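Local coordinates for erythromycin C-12 hydroxylase (Saccharopolyspora erythraea, PDB 2JJN), which hydroxylates erythromycin D at C-12 to give erythromycin C, a heme-dependent monooxygenase step in the biosynthesis of the antibiotic, at residues G85-I90 / A97-V102; P93-L98 / H348-C353; S214-A219 / R224-E229. The protein carries 2 engineered substitutions. All blocks are in the same frame, centred on the assembly; numbering follows the deposited sequence.

How the contacts relate
From the N terminus, contact 1 comes first: the 85-90 loop folds back on helix 94-105 only a few residues later, closing a tight loop beside the heme. Contact 2 opens on that same helix, sharing A97 and L98 with contact 1, but closes some 250 residues on, where the cysteine-ligand loop 348-353 meets the helix. Its long span takes in contact 3, which closes the short turn between helix 212-218 and helix 228-259. Contacts 1 and 2 meet around one heme propionate, and R99 reaches the backbone O of F352. Contact 3 lies further out, yet L226 packs on L98, so helix 94-105 joins all three.

Contact 1. Residues G85-I90 / A97-V102. With HEM (protoporphyrin IX containing Fe), chain B; SO4 (sulfate ion), chain F.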
loop_
_atom_site.group_PDB
_atom_site.type_symbol
_atom_site.label_atom_id
_atom_site.label_comp_id
_atom_site.label_asym_id
_atom_site.label_seq_id
_atom_site.Cartn_x
_atom_site.Cartn_y
_atom_site.Cartn_z
ATOM N N GLY A 85 7.821 15.941 -7.974
ATOM C CA GLY A 85 8.392 14.630 -7.665
ATOM C C GLY A 85 7.415 13.622 -7.074
ATOM O O GLY A 85 7.737 12.449 -6.970
ATOM N N MET A 86 6.256 14.098 -6.604
ATOM C CA MET A 86 5.252 13.179 -6.007
ATOM C C MET A 86 4.492 12.505 -7.130
ATOM O O MET A 86 3.412 12.951 -7.546
ATOM C CB MET A 86 4.257 13.952 -5.149
ATOM C CG MET A 86 4.815 14.348 -3.826
ATOM S SD MET A 86 5.220 12.885 -2.856
ATOM C CE MET A 86 5.730 13.702 -1.330
ATOM N N ILE A 87 5.099 11.450 -7.642
ATOM C CA ILE A 87 4.692 10.871 -8.898
ATOM C C ILE A 87 3.203 10.412 -8.920
ATOM O O ILE A 87 2.534 10.478 -9.970
ATOM C CB ILE A 87 5.646 9.644 -9.233
ATOM C CG1 ILE A 87 5.425 9.136 -10.636
ATOM C CG2 ILE A 87 5.574 8.610 -8.169
ATOM C CD1 ILE A 87 6.460 8.039 -10.947
ATOM N N HIS A 88 2.705 9.985 -7.755
ATOM C CA HIS A 88 1.324 9.478 -7.718
ATOM C C HIS A 88 0.308 10.600 -7.792
ATOM O O HIS A 88 -0.915 10.321 -7.880
ATOM C CB HIS A 88 1.086 8.642 -6.489
ATOM C CG HIS A 88 1.277 9.407 -5.218
ATOM N ND1 HIS A 88 2.505 9.911 -4.840
ATOM C CD2 HIS A 88 0.411 9.708 -4.220
ATOM C CE1 HIS A 88 2.373 10.525 -3.672
ATOM N NE2 HIS A 88 1.113 10.420 -3.280
ATOM N N GLU A 89 0.769 11.857 -7.766
ATOM C CA GLU A 89 -0.145 13.001 -7.814
ATOM C C GLU A 89 0.077 13.809 -9.080
ATOM O O GLU A 89 -0.415 14.939 -9.186
ATOM C CB GLU A 89 0.042 13.889 -6.571
ATOM C CG GLU A 89 -0.460 13.223 -5.320
ATOM C CD GLU A 89 -0.345 14.110 -4.111
ATOM O OE1 GLU A 89 0.278 15.191 -4.223
ATOM O OE2 GLU A 89 -0.852 13.685 -3.066
ATOM N N ILE A 90 0.806 13.237 -10.043
ATOM C CA ILE A 90 1.177 13.954 -11.255
ATOM C C ILE A 90 0.576 13.242 -12.457
ATOM O O ILE A 90 0.596 12.013 -12.527
ATOM C CB ILE A 90 2.726 14.052 -11.330
ATOM C CG1 ILE A 90 3.200 14.989 -10.196
ATOM C CG2 ILE A 90 3.152 14.599 -12.658
ATOM C CD1 ILE A 90 4.717 15.032 -9.999
ATOM N N ALA A 97 7.305 11.292 -18.113
ATOM C CA ALA A 97 8.730 11.700 -18.068
ATOM C C ALA A 97 9.304 11.318 -16.707
ATOM O O ALA A 97 10.435 10.797 -16.611
ATOM C CB ALA A 97 8.886 13.186 -18.291
ATOM N N LEU A 98 8.554 11.630 -15.651
ATOM C CA LEU A 98 9.036 11.361 -14.327
ATOM C C LEU A 98 9.156 9.848 -14.080
ATOM O O LEU A 98 10.132 9.370 -13.532
ATOM C CB LEU A 98 8.130 12.047 -13.300
ATOM C CG LEU A 98 8.475 11.906 -11.855
ATOM C CD1 LEU A 98 9.862 12.550 -11.564
ATOM C CD2 LEU A 98 7.404 12.599 -11.049
ATOM N N ARG A 99 8.164 9.068 -14.523
ATOM C CA ARG A 99 8.202 7.641 -14.308
ATOM C C ARG A 99 9.399 7.012 -15.031
ATOM O O ARG A 99 10.055 6.135 -14.485
ATOM C CB ARG A 99 6.863 6.994 -14.749
ATOM C CG ARG A 99 6.871 5.504 -14.586
ATOM C CD ARG A 99 6.001 5.050 -13.462
ATOM N NE ARG A 99 5.976 3.579 -13.360
ATOM C CZ ARG A 99 5.017 2.888 -12.734
ATOM N NH1 ARG A 99 4.010 3.513 -12.148
ATOM N NH2 ARG A 99 5.069 1.558 -12.718
ATOM N N LYS A 100 9.716 7.505 -16.224
ATOM C CA LYS A 100 10.874 6.979 -16.935
ATOM C C LYS A 100 12.153 7.229 -16.172
ATOM O O LYS A 100 13.015 6.350 -16.082
ATOM C CB LYS A 100 10.988 7.625 -18.304
ATOM C CG LYS A 100 10.039 7.030 -19.306
ATOM C CD LYS A 100 10.151 7.806 -20.606
ATOM C CE LYS A 100 9.162 7.249 -21.598
ATOM N NZ LYS A 100 9.048 8.216 -22.722
ATOM N N VAL A 101 12.286 8.457 -15.664
ATOM C CA VAL A 101 13.495 8.802 -14.927
ATOM C C VAL A 101 13.634 7.899 -13.696
ATOM O O VAL A 101 14.693 7.270 -13.464
ATOM C CB VAL A 101 13.468 10.268 -14.477
ATOM C CG1 VAL A 101 14.652 10.542 -13.565
ATOM C CG2 VAL A 101 13.533 11.216 -15.677
ATOM N N VAL A 102 12.601 7.839 -12.867
ATOM C CA VAL A 102 12.754 7.045 -11.646
ATOM C C VAL A 102 12.931 5.549 -11.914
ATOM O O VAL A 102 13.689 4.859 -11.208
ATOM C CB VAL A 102 11.659 7.329 -10.606
ATOM C CG1 VAL A 102 11.653 8.796 -10.243
ATOM C CG2 VAL A 102 10.255 6.876 -11.083
HETATM C CHA HEM B . 1.487 3.124 -6.700
HETATM C CHB HEM B . -0.486 -0.328 -3.871
HETATM C CHC HEM B . 3.937 -1.504 -2.276
HETATM C CHD HEM B . 5.787 2.434 -4.454
HETATM C C1A HEM B . 0.616 2.232 -6.106
HETATM C C2A HEM B . -0.826 2.180 -6.374
HETATM C C3A HEM B . -1.369 1.246 -5.588
HETATM C C4A HEM B . -0.307 0.671 -4.787
HETATM C CMA HEM B . -2.860 0.853 -5.494
HETATM C CAA HEM B . -1.575 3.035 -7.412
HETATM C CBA HEM B . -1.923 4.407 -6.862
HETATM C CGA HEM B . -2.890 5.168 -7.772
HETATM O O1A HEM B . -3.282 4.637 -8.848
HETATM O O2A HEM B . -3.213 6.341 -7.402
HETATM C C1B HEM B . 0.562 -0.957 -3.196
HETATM C C2B HEM B . 0.421 -2.113 -2.347
HETATM C C3B HEM B . 1.656 -2.450 -1.907
HETATM C C4B HEM B . 2.576 -1.481 -2.491
HETATM C CMB HEM B . -0.967 -2.740 -2.101
HETATM C CAB HEM B . 2.124 -3.564 -0.951
HETATM C CBB HEM B . 1.512 -4.704 -0.941
HETATM C C1C HEM B . 4.816 -0.541 -2.724
HETATM C C2C HEM B . 6.241 -0.516 -2.437
HETATM C C3C HEM B . 6.755 0.577 -3.040
HETATM C C4C HEM B . 5.669 1.266 -3.739
HETATM C CMC HEM B . 6.947 -1.604 -1.584
HETATM C CAC HEM B . 8.199 1.115 -3.029
HETATM C CBC HEM B . 9.270 0.323 -3.098
HETATM C C1D HEM B . 4.780 2.952 -5.211
HETATM C C2D HEM B . 4.938 4.131 -6.001
HETATM C C3D HEM B . 3.635 4.333 -6.704
HETATM C C4D HEM B . 2.786 3.264 -6.270
HETATM C CMD HEM B . 6.206 5.029 -6.115
HETATM C CAD HEM B . 3.248 5.467 -7.671
HETATM C CBD HEM B . 3.501 5.062 -9.136
HETATM C CGD HEM B . 3.008 6.134 -10.058
HETATM O O1D HEM B . 2.268 7.038 -9.634
HETATM O O2D HEM B . 3.375 6.071 -11.250
HETATM N NA HEM B . 0.915 1.264 -5.133
HETATM N NB HEM B . 1.890 -0.545 -3.244
HETATM N NC HEM B . 4.526 0.571 -3.492
HETATM N ND HEM B . 3.476 2.449 -5.392
HETATM FE FE HEM B . 2.712 0.829 -4.434
HETATM S S SO4 F . 8.038 0.983 -15.127
HETATM O O1 SO4 F . 7.463 0.385 -13.916
HETATM O O2 SO4 F . 8.068 2.435 -15.021
HETATM O O3 SO4 F . 7.227 0.656 -16.287
HETATM O O4 SO4 F . 9.380 0.422 -15.292
HETATM O O HOH W 1 2.195 2.157 -2.737
#
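I87, in a short 3-10 turn, lies against L98 on the helix with their CA atoms 7.0 Å apart, and no hydrogen bond links the two backbones. L98, described in one of its two conformers, touches the loop through one methyl. L98 CD2 sits 3.9 Å from I87 CB, and I90 CD1 meets the same methyl at 3.8 Å, the two side chains crossing at about a right angle. With CG1 anti to its backbone N, I87 sends CD1 against the helix, 3.8 Å from R99 CA and 4.0 Å from V102 CG2. F234 of helix 228-259 packs on both I87 and V102 and continues this apolar patch.

R99 passes alongside I87. Its chain bends at chi2 (109°), carrying the guanidinium to the heme, where NH1 donates to propionate O2D at 2.8 Å with a bent N-H...O angle of 145°. NH1 is also hydrogen-bonded to F352 O. The other side of the group grips a sulfate, probably from the crystallisation liquor, through two donors: NE to O2 at 2.9 Å and NH2 to O1 at 2.9 Å. Sulfate and propionate both lie at the guanidinium's edge, so its plane is fixed from two directions. A B-C loop, here carrying the substrate-binding H88 and E89, packed on the C helix, whose arginine holds a heme propionate, is familiar from the cytochrome P450 fold.

Contact 2. Residues P93-L98 / H348-C353. With HEM (protoporphyrin IX containing Fe), chain B.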
loop_
_atom_site.group_PDB
_atom_site.type_symbol
_atom_site.label_atom_id
_atom_site.label_comp_id
_atom_site.label_asym_id
_atom_site.label_seq_id
_atom_site.Cartn_x
_atom_site.Cartn_y
_atom_site.Cartn_z
ATOM N N PRO A 93 1.537 14.836 -19.377
ATOM C CA PRO A 93 2.758 14.147 -19.844
ATOM C C PRO A 93 3.906 14.098 -18.820
ATOM O O PRO A 93 4.774 13.221 -18.926
ATOM C CB PRO A 93 3.175 14.980 -21.063
ATOM C CG PRO A 93 2.637 16.363 -20.804
ATOM C CD PRO A 93 1.415 16.210 -19.888
ATOM N N GLU A 94 3.856 14.978 -17.827
ATOM C CA GLU A 94 4.908 15.050 -16.823
ATOM C C GLU A 94 5.050 13.685 -16.158
ATOM O O GLU A 94 6.159 13.224 -15.874
ATOM C CB GLU A 94 4.664 16.170 -15.780
ATOM C CG GLU A 94 5.809 16.247 -14.731
ATOM C CD GLU A 94 5.637 17.302 -13.635
ATOM O OE1 GLU A 94 6.606 17.505 -12.868
ATOM O OE2 GLU A 94 4.558 17.923 -13.520
ATOM N N HIS A 95 3.918 13.029 -15.873
ATOM C CA HIS A 95 4.023 11.734 -15.195
ATOM C C HIS A 95 4.882 10.724 -15.958
ATOM O O HIS A 95 5.637 9.940 -15.364
ATOM C CB HIS A 95 2.636 11.109 -14.957
ATOM C CG HIS A 95 2.708 9.742 -14.351
ATOM N ND1 HIS A 95 2.640 8.594 -15.115
ATOM C CD2 HIS A 95 2.931 9.338 -13.073
ATOM C CE1 HIS A 95 2.770 7.537 -14.325
ATOM N NE2 HIS A 95 2.965 7.962 -13.090
ATOM N N ARG A 96 4.734 10.724 -17.277
ATOM C CA ARG A 96 5.421 9.751 -18.086
ATOM C C ARG A 96 6.927 10.016 -18.025
ATOM O O ARG A 96 7.693 9.077 -17.894
ATOM C CB ARG A 96 4.939 9.872 -19.514
ATOM C CG ARG A 96 5.593 8.896 -20.431
ATOM C CD ARG A 96 5.209 9.331 -21.838
ATOM N NE ARG A 96 3.818 8.989 -22.111
ATOM C CZ ARG A 96 2.992 9.709 -22.858
ATOM N NH1 ARG A 96 3.403 10.851 -23.409
ATOM N NH2 ARG A 96 1.750 9.280 -23.053
ATOM N N ALA A 97 7.305 11.292 -18.113
ATOM C CA ALA A 97 8.730 11.700 -18.068
ATOM C C ALA A 97 9.304 11.318 -16.707
ATOM O O ALA A 97 10.435 10.797 -16.611
ATOM C CB ALA A 97 8.886 13.186 -18.291
ATOM N N LEU A 98 8.554 11.630 -15.651
ATOM C CA LEU A 98 9.036 11.361 -14.327
ATOM C C LEU A 98 9.156 9.848 -14.080
ATOM O O LEU A 98 10.132 9.370 -13.532
ATOM C CB LEU A 98 8.130 12.047 -13.300
ATOM C CG LEU A 98 8.475 11.906 -11.855
ATOM C CD1 LEU A 98 9.862 12.550 -11.564
ATOM C CD2 LEU A 98 7.404 12.599 -11.049
ATOM N N HIS A 348 -4.106 0.217 -11.652
ATOM C CA HIS A 348 -4.493 -0.132 -13.029
ATOM C C HIS A 348 -4.122 1.039 -13.903
ATOM O O HIS A 348 -4.517 2.154 -13.609
ATOM C CB HIS A 348 -6.026 -0.365 -13.070
ATOM C CG HIS A 348 -6.556 -0.561 -14.459
ATOM N ND1 HIS A 348 -6.118 -1.591 -15.276
ATOM C CD2 HIS A 348 -7.487 0.134 -15.167
ATOM C CE1 HIS A 348 -6.752 -1.513 -16.440
ATOM N NE2 HIS A 348 -7.596 -0.490 -16.394
ATOM N N GLY A 349 -3.402 0.757 -14.977
ATOM C CA GLY A 349 -2.996 1.848 -15.879
ATOM C C GLY A 349 -1.638 2.423 -15.527
ATOM O O GLY A 349 -0.784 1.723 -14.959
ATOM N N VAL A 350 -1.436 3.697 -15.877
ATOM C CA VAL A 350 -0.064 4.208 -15.870
ATOM C C VAL A 350 0.538 4.417 -14.483
ATOM O O VAL A 350 1.781 4.540 -14.354
ATOM C CB VAL A 350 0.086 5.493 -16.688
ATOM C CG1 VAL A 350 -0.266 5.230 -18.172
ATOM C CG2 VAL A 350 -0.739 6.597 -16.125
ATOM N N HIS A 351 -0.311 4.495 -13.447
ATOM C CA HIS A 351 0.224 4.623 -12.090
ATOM C C HIS A 351 0.386 3.279 -11.398
ATOM O O HIS A 351 0.689 3.238 -10.185
ATOM C CB HIS A 351 -0.672 5.540 -11.226
ATOM C CG HIS A 351 -0.633 6.969 -11.649
ATOM N ND1 HIS A 351 0.343 7.851 -11.209
ATOM C CD2 HIS A 351 -1.473 7.689 -12.433
ATOM C CE1 HIS A 351 0.100 9.048 -11.724
ATOM N NE2 HIS A 351 -0.995 8.977 -12.473
ATOM N N PHE A 352 0.233 2.169 -12.131
ATOM C CA PHE A 352 0.348 0.827 -11.537
ATOM C C PHE A 352 1.618 0.750 -10.661
ATOM O O PHE A 352 2.695 1.184 -11.061
ATOM C CB PHE A 352 0.437 -0.213 -12.660
ATOM C CG PHE A 352 0.344 -1.639 -12.165
ATOM C CD1 PHE A 352 -0.877 -2.303 -12.115
ATOM C CD2 PHE A 352 1.512 -2.308 -11.725
ATOM C CE1 PHE A 352 -0.945 -3.654 -11.633
ATOM C CE2 PHE A 352 1.473 -3.621 -11.273
ATOM C CZ PHE A 352 0.234 -4.298 -11.200
ATOM N N CYS A 353 1.476 0.215 -9.453
ATOM C CA CYS A 353 2.560 0.227 -8.438
ATOM C C CYS A 353 3.953 -0.085 -8.967
ATOM O O CYS A 353 4.198 -1.185 -9.451
ATOM C CB CYS A 353 2.196 -0.822 -7.376
ATOM S SG CYS A 353 3.344 -0.751 -6.014
HETATM C CHA HEM B . 1.487 3.124 -6.700
HETATM C CHB HEM B . -0.486 -0.328 -3.871
HETATM C CHC HEM B . 3.937 -1.504 -2.276
HETATM C CHD HEM B . 5.787 2.434 -4.454
HETATM C C1A HEM B . 0.616 2.232 -6.106
HETATM C C2A HEM B . -0.826 2.180 -6.374
HETATM C C3A HEM B . -1.369 1.246 -5.588
HETATM C C4A HEM B . -0.307 0.671 -4.787
HETATM C CMA HEM B . -2.860 0.853 -5.494
HETATM C CAA HEM B . -1.575 3.035 -7.412
HETATM C CBA HEM B . -1.923 4.407 -6.862
HETATM C CGA HEM B . -2.890 5.168 -7.772
HETATM O O1A HEM B . -3.282 4.637 -8.848
HETATM O O2A HEM B . -3.213 6.341 -7.402
HETATM C C1B HEM B . 0.562 -0.957 -3.196
HETATM C C2B HEM B . 0.421 -2.113 -2.347
HETATM C C3B HEM B . 1.656 -2.450 -1.907
HETATM C C4B HEM B . 2.576 -1.481 -2.491
HETATM C CMB HEM B . -0.967 -2.740 -2.101
HETATM C CAB HEM B . 2.124 -3.564 -0.951
HETATM C CBB HEM B . 1.512 -4.704 -0.941
HETATM C C1C HEM B . 4.816 -0.541 -2.724
HETATM C C2C HEM B . 6.241 -0.516 -2.437
HETATM C C3C HEM B . 6.755 0.577 -3.040
HETATM C C4C HEM B . 5.669 1.266 -3.739
HETATM C CMC HEM B . 6.947 -1.604 -1.584
HETATM C CAC HEM B . 8.199 1.115 -3.029
HETATM C CBC HEM B . 9.270 0.323 -3.098
HETATM C C1D HEM B . 4.780 2.952 -5.211
HETATM C C2D HEM B . 4.938 4.131 -6.001
HETATM C C3D HEM B . 3.635 4.333 -6.704
HETATM C C4D HEM B . 2.786 3.264 -6.270
HETATM C CMD HEM B . 6.206 5.029 -6.115
HETATM C CAD HEM B . 3.248 5.467 -7.671
HETATM C CBD HEM B . 3.501 5.062 -9.136
HETATM C CGD HEM B . 3.008 6.134 -10.058
HETATM O O1D HEM B . 2.268 7.038 -9.634
HETATM O O2D HEM B . 3.375 6.071 -11.250
HETATM N NA HEM B . 0.915 1.264 -5.133
HETATM N NB HEM B . 1.890 -0.545 -3.244
HETATM N NC HEM B . 4.526 0.571 -3.492
HETATM N ND HEM B . 3.476 2.449 -5.392
HETATM FE FE HEM B . 2.712 0.829 -4.434
HETATM O O HOH W 1 2.195 2.157 -2.737
#
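H95 and H351 hold the two oxygens of one heme propionate, each taking its own: H95 NE2 donates to O2D at 2.7 Å, with an angle at the hydrogen of 165°, and H351 ND1 donates to O1D at 2.6 Å in an almost straight bond. This is the proximal side of a cytochrome P450, where the C helix meets the cysteine-ligand loop. Two residues beyond H351, C353 SG binds the heme iron at 2.3 Å, and water 1 takes the other axial place at 2.2 Å from the iron.

The imidazoles lean on each other obliquely, centroids 4.0 Å apart and planes at 48°. H351 lies over one face of H95, while the propionate is at the edge of both rings, placing each donor N-H to meet an oxygen. H95 reaches across from the helix with CG anti to its backbone N (chi1 176°). V350 borders the H95 ring at its edge: its carbonyl O stands 3.2 Å from H95 CE1, near the ring plane, and its CG2 lies 4.1 Å from H95 ND1.

Further out, I87 packs on H95 and S71 on H351, and R293 gives the heme another hydrogen bond. The loop that presents V350 and H351 is itself a type I turn, closed by F352 N donating to G349 O at 3.0 Å.

Contact 3. Residues S214-A219 / R224-E229; sequences SRLVLA and RALDDE
V217 meets the D228 carboxylate at its OD2 end, not over its middle: CG2 is 4.4 Å from OD2, a loose approach, and the same oxygen is held by a salt bridge to R205 of helix 180-206. A second flat group, the R224 guanidinium, folds forward along its own segment, NH1 making a weak, bent bond to A225 O and NH2 a salt bridge to E230.

In between, the peptide groups face one another too far apart to bond directly, and water does the joining. Water 2 is gripped three ways: it accepts from L226 N at 2.7 Å and is hydrogen-bonded to L216 O at 2.7 Å and A219 O at 2.6 Å. Both carbonyls belong to the end of helix 212-218 and the residue after it, so the water takes up acceptors at the helix's C-terminal end. Water 3 bridges two carbonyls, 2.7 Å from V217 O and 2.7 Å from L226 O; R205 is a further partner of L226 O.

This turn leads from helix 212-218 into helix 228-259, the long central helix of the P450 fold. D227 stands at its N-cap, its OD1 hydrogen-bonded to E230 N. L226 points toward helix 212-218 and supplies the apolar contact with L216. With CG anti to its carbonyl carbon (chi1 -53°), it places CD1 3.8 Å from L216 O and 4.2 Å from L216 CD2, the two leucines leaning obliquely on each other. L98 of helix 94-105 packs on L226, and A105 on L216.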
loop_
_atom_site.group_PDB
_atom_site.type_symbol
_atom_site.label_atom_id
_atom_site.label_comp_id
_atom_site.label_asym_id
_atom_site.label_seq_id
_atom_site.Cartn_x
_atom_site.Cartn_y
_atom_site.Cartn_z
ATOM N N SER A 214 21.559 7.946 -4.862
ATOM C CA SER A 214 22.591 8.297 -5.874
ATOM C C SER A 214 22.110 8.013 -7.278
ATOM O O SER A 214 22.330 8.814 -8.210
ATOM C CB SER A 214 23.849 7.488 -5.635
ATOM O OG SER A 214 24.461 7.837 -4.385
ATOM N N ARG A 215 21.454 6.855 -7.479
ATOM C CA ARG A 215 20.974 6.545 -8.798
ATOM C C ARG A 215 19.876 7.502 -9.250
ATOM O O ARG A 215 19.819 7.848 -10.437
ATOM C CB ARG A 215 20.461 5.112 -8.836
ATOM C CG ARG A 215 21.583 4.089 -8.656
ATOM C CD ARG A 215 21.016 2.669 -8.504
ATOM N NE ARG A 215 20.269 2.274 -9.693
ATOM C CZ ARG A 215 20.818 1.764 -10.794
ATOM N NH1 ARG A 215 22.127 1.556 -10.861
ATOM N NH2 ARG A 215 20.046 1.449 -11.837
ATOM N N LEU A 216 19.054 7.951 -8.301
ATOM C CA LEU A 216 17.987 8.897 -8.636
ATOM C C LEU A 216 18.587 10.269 -9.022
ATOM O O LEU A 216 18.103 10.940 -9.942
ATOM C CB LEU A 216 17.044 9.091 -7.447
ATOM C CG LEU A 216 16.074 7.913 -7.277
ATOM C CD1 LEU A 216 15.473 8.015 -5.873
ATOM C CD2 LEU A 216 14.970 7.918 -8.362
ATOM N N VAL A 217 19.648 10.672 -8.329
ATOM C CA VAL A 217 20.313 11.960 -8.652
ATOM C C VAL A 217 21.042 11.897 -9.995
ATOM O O VAL A 217 21.128 12.906 -10.747
ATOM C CB VAL A 217 21.198 12.449 -7.467
ATOM C CG1 VAL A 217 22.255 13.449 -7.934
ATOM C CG2 VAL A 217 20.282 12.963 -6.317
ATOM N N LEU A 218 21.604 10.724 -10.296
ATOM C CA LEU A 218 22.354 10.609 -11.556
ATOM C C LEU A 218 21.483 10.262 -12.777
ATOM O O LEU A 218 21.947 10.376 -13.914
ATOM C CB LEU A 218 23.487 9.598 -11.403
ATOM C CG LEU A 218 24.579 9.951 -10.417
ATOM C CD1 LEU A 218 25.510 8.726 -10.345
ATOM C CD2 LEU A 218 25.322 11.165 -10.898
ATOM N N ALA A 219 20.220 9.868 -12.537
ATOM C CA ALA A 219 19.322 9.456 -13.617
ATOM C C ALA A 219 19.005 10.613 -14.561
ATOM O O ALA A 219 18.849 11.789 -14.146
ATOM C CB ALA A 219 17.999 8.920 -13.026
ATOM N N ARG A 224 15.816 14.958 -19.033
ATOM C CA ARG A 224 15.105 15.284 -17.788
ATOM C C ARG A 224 15.855 14.683 -16.599
ATOM O O ARG A 224 16.106 13.484 -16.584
ATOM C CB ARG A 224 13.674 14.731 -17.832
ATOM C CG ARG A 224 12.816 15.015 -16.575
ATOM C CD ARG A 224 12.599 16.503 -16.358
ATOM N NE ARG A 224 11.426 16.771 -15.522
ATOM C CZ ARG A 224 11.472 16.900 -14.203
ATOM N NH1 ARG A 224 12.629 16.782 -13.567
ATOM N NH2 ARG A 224 10.359 17.157 -13.523
ATOM N N ALA A 225 16.269 15.520 -15.638
ATOM C CA ALA A 225 16.899 15.015 -14.444
ATOM C C ALA A 225 16.122 15.574 -13.261
ATOM O O ALA A 225 15.416 16.605 -13.382
ATOM C CB ALA A 225 18.414 15.460 -14.393
ATOM N N LEU A 226 16.222 14.914 -12.139
ATOM C CA LEU A 226 15.530 15.379 -10.929
ATOM C C LEU A 226 16.359 16.393 -10.212
ATOM O O LEU A 226 17.570 16.197 -10.061
ATOM C CB LEU A 226 15.253 14.206 -9.974
ATOM C CG LEU A 226 14.518 12.997 -10.612
ATOM C CD1 LEU A 226 14.383 11.836 -9.620
ATOM C CD2 LEU A 226 13.149 13.404 -11.143
ATOM N N ASP A 227 15.718 17.450 -9.720
ATOM C CA ASP A 227 16.410 18.261 -8.707
ATOM C C ASP A 227 16.288 17.626 -7.322
ATOM O O ASP A 227 15.682 16.569 -7.177
ATOM C CB ASP A 227 15.952 19.721 -8.747
ATOM C CG ASP A 227 14.490 19.912 -8.372
ATOM O OD1 ASP A 227 13.903 19.066 -7.656
ATOM O OD2 ASP A 227 13.950 20.952 -8.771
ATOM N N ASP A 228 16.924 18.207 -6.306
ATOM C CA ASP A 228 16.934 17.514 -5.020
ATOM C C ASP A 228 15.514 17.461 -4.425
ATOM O O ASP A 228 15.154 16.499 -3.782
ATOM C CB ASP A 228 17.854 18.226 -4.024
ATOM C CG ASP A 228 19.324 18.016 -4.290
ATOM O OD1 ASP A 228 20.075 18.764 -3.621
ATOM O OD2 ASP A 228 19.707 17.126 -5.099
ATOM N N GLU A 229 14.758 18.538 -4.635
ATOM C CA GLU A 229 13.347 18.572 -4.193
ATOM C C GLU A 229 12.571 17.388 -4.779
ATOM O O GLU A 229 11.908 16.635 -4.058
ATOM C CB GLU A 229 12.714 19.877 -4.645
ATOM C CG GLU A 229 11.246 19.940 -4.219
ATOM C CD GLU A 229 10.577 21.272 -4.524
ATOM O OE1 GLU A 229 11.071 22.055 -5.381
ATOM O OE2 GLU A 229 9.507 21.503 -3.879
HETATM O O HOH W 2 17.930 12.811 -11.897
HETATM O O HOH W 3 19.898 15.305 -11.002
#